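Sugar ABC transporter, periplasmic sugar-binding protein (PDB 4IRX) binds myo-inositol in the cleft between its two lobes, probably to deliver it to an ABC transporter for nutrient uptake. Local coordinates at residues Ala130-Val135 and Pro162-Val167. Residues are numbered along the deposited sequence; the frame is centred on the assembly and turned at random.
Sequences AGARVV and PAFKIV
Both backbone polar atoms of Val-134 bond the edge strand 164-171: Val-134 N donates to Lys-165 O at 2.8 Å, and its O takes the N-H of Val-167. Ala-132 repeats the pattern, giving to Ala-163 O and receiving from Lys-165 N, a parallel ladder. Where the strands begin, the Phe-164 ring lies beneath Gly-131, whose CA stands 3.9 Å from the ring centroid, a CH-pi contact over the face. Glycine suits this place because a CB would collide with Ala-163 O and, at these backbone angles, with Ala-130 O. From Phe-164 CB, CG leaves anti to the carbonyl carbon (chi1 -63°), swinging the ring back under the glycine. CD1 then lies 4.0 Å from Ala-132 N, while CE1 meets Gly-131 CA and CZ reaches Gly-131 N. An alanine in place of Phe-164 would leave Gly-131 without its aromatic floor and is likely to open a gap beside Val-125 of helix 113-127. On the sheet face carrying Arg-133 and Lys-165, Val-167 CG1 sits over the centre of the Arg-133 guanidinium, whose flat face suits a methyl. The paired strands, joined through helix 144-160, form a beta-alpha-beta crossover of the type I periplasmic binding protein fold.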
loop_
_atom_site.group_PDB
_atom_site.type_symbol
_atom_site.label_atom_id
_atom_site.label_comp_id
_atom_site.label_asym_id
_atom_site.label_seq_id
_atom_site.Cartn_x
_atom_site.Cartn_y
_atom_site.Cartn_z
ATOM N N ALA A 130 8.281 -19.798 21.009
ATOM C CA ALA A 130 7.849 -21.199 21.027
ATOM C C ALA A 130 6.781 -21.501 19.964
ATOM O O ALA A 130 6.231 -22.612 19.914
ATOM C CB ALA A 130 7.321 -21.585 22.415
ATOM N N GLY A 131 6.456 -20.514 19.148
ATOM C CA GLY A 131 5.451 -20.698 18.112
ATOM C C GLY A 131 4.211 -19.847 18.350
ATOM O O GLY A 131 4.023 -19.270 19.421
ATOM N N ALA A 132 3.362 -19.764 17.332
ATOM C CA ALA A 132 2.158 -18.942 17.397
ATOM C C ALA A 132 1.210 -19.344 16.317
ATOM O O ALA A 132 1.621 -19.903 15.296
ATOM C CB ALA A 132 2.496 -17.501 17.248
ATOM N N ARG A 133 -0.068 -19.061 16.549
ATOM C CA ARG A 133 -1.117 -19.229 15.536
ATOM C C ARG A 133 -1.414 -17.875 14.915
ATOM O O ARG A 133 -1.768 -16.929 15.640
ATOM C CB ARG A 133 -2.393 -19.780 16.179
ATOM C CG ARG A 133 -2.236 -21.186 16.668
ATOM C CD ARG A 133 -3.401 -21.629 17.549
ATOM N NE ARG A 133 -4.668 -21.549 16.834
ATOM C CZ ARG A 133 -5.104 -22.502 16.017
ATOM N NH1 ARG A 133 -4.373 -23.597 15.835
ATOM N NH2 ARG A 133 -6.269 -22.375 15.393
ATOM N N VAL A 134 -1.235 -17.768 13.589
ATOM C CA VAL A 134 -1.282 -16.513 12.864
ATOM C C VAL A 134 -2.375 -16.519 11.799
ATOM O O VAL A 134 -2.527 -17.484 11.044
ATOM C CB VAL A 134 0.101 -16.244 12.171
ATOM C CG1 VAL A 134 0.110 -14.915 11.415
ATOM C CG2 VAL A 134 1.235 -16.285 13.195
ATOM N N VAL A 135 -3.124 -15.421 11.735
ATOM C CA VAL A 135 -4.076 -15.170 10.653
ATOM C C VAL A 135 -3.502 -14.064 9.789
ATOM O O VAL A 135 -2.993 -13.074 10.313
ATOM C CB VAL A 135 -5.446 -14.725 11.238
ATOM C CG1 VAL A 135 -6.404 -14.238 10.130
ATOM C CG2 VAL A 135 -6.072 -15.886 11.965
ATOM N N PRO A 162 7.565 -24.913 11.660
ATOM C CA PRO A 162 6.196 -25.425 11.770
ATOM C C PRO A 162 5.473 -25.008 13.034
ATOM O O PRO A 162 4.241 -25.157 13.106
ATOM C CB PRO A 162 6.367 -26.954 11.738
ATOM C CG PRO A 162 7.714 -27.158 11.097
ATOM C CD PRO A 162 8.557 -25.983 11.463
ATOM N N ALA A 163 6.194 -24.495 14.030
ATOM C CA ALA A 163 5.510 -23.995 15.214
ATOM C C ALA A 163 4.804 -22.664 14.948
ATOM O O ALA A 163 3.941 -22.250 15.735
ATOM C CB ALA A 163 6.490 -23.869 16.367
ATOM N N PHE A 164 5.134 -22.013 13.836
ATOM C CA PHE A 164 4.468 -20.760 13.449
ATOM C C PHE A 164 3.434 -21.082 12.402
ATOM O O PHE A 164 3.769 -21.276 11.237
ATOM C CB PHE A 164 5.487 -19.745 12.965
ATOM C CG PHE A 164 6.445 -19.364 14.040
ATOM C CD1 PHE A 164 6.152 -18.332 14.908
ATOM C CD2 PHE A 164 7.604 -20.113 14.262
ATOM C CE1 PHE A 164 7.004 -18.014 15.953
ATOM C CE2 PHE A 164 8.471 -19.794 15.316
ATOM C CZ PHE A 164 8.171 -18.748 16.161
ATOM N N LYS A 165 2.174 -21.175 12.802
ATOM C CA LYS A 165 1.167 -21.689 11.887
ATOM C C LYS A 165 0.342 -20.597 11.249
ATOM O O LYS A 165 -0.232 -19.756 11.940
ATOM C CB LYS A 165 0.262 -22.672 12.609
ATOM C CG LYS A 165 1.071 -23.848 13.179
ATOM C CD LYS A 165 0.237 -24.981 13.750
ATOM C CE LYS A 165 1.154 -26.013 14.405
ATOM N NZ LYS A 165 2.045 -26.722 13.436
ATOM N N ILE A 166 0.279 -20.606 9.920
ATOM C CA ILE A 166 -0.650 -19.727 9.219
ATOM C C ILE A 166 -1.964 -20.482 9.156
ATOM O O ILE A 166 -2.148 -21.354 8.310
ATOM C CB ILE A 166 -0.153 -19.311 7.823
ATOM C CG1 ILE A 166 1.187 -18.574 7.927
ATOM C CG2 ILE A 166 -1.180 -18.407 7.155
ATOM C CD1 ILE A 166 1.769 -18.117 6.572
ATOM N N VAL A 167 -2.846 -20.176 10.106
ATOM C CA VAL A 167 -4.098 -20.916 10.249
ATOM C C VAL A 167 -5.047 -20.625 9.102
ATOM O O VAL A 167 -5.688 -21.540 8.579
ATOM C CB VAL A 167 -4.712 -20.682 11.623
ATOM C CG1 VAL A 167 -3.840 -21.281 12.689
ATOM C CG2 VAL A 167 -4.834 -19.216 11.886
#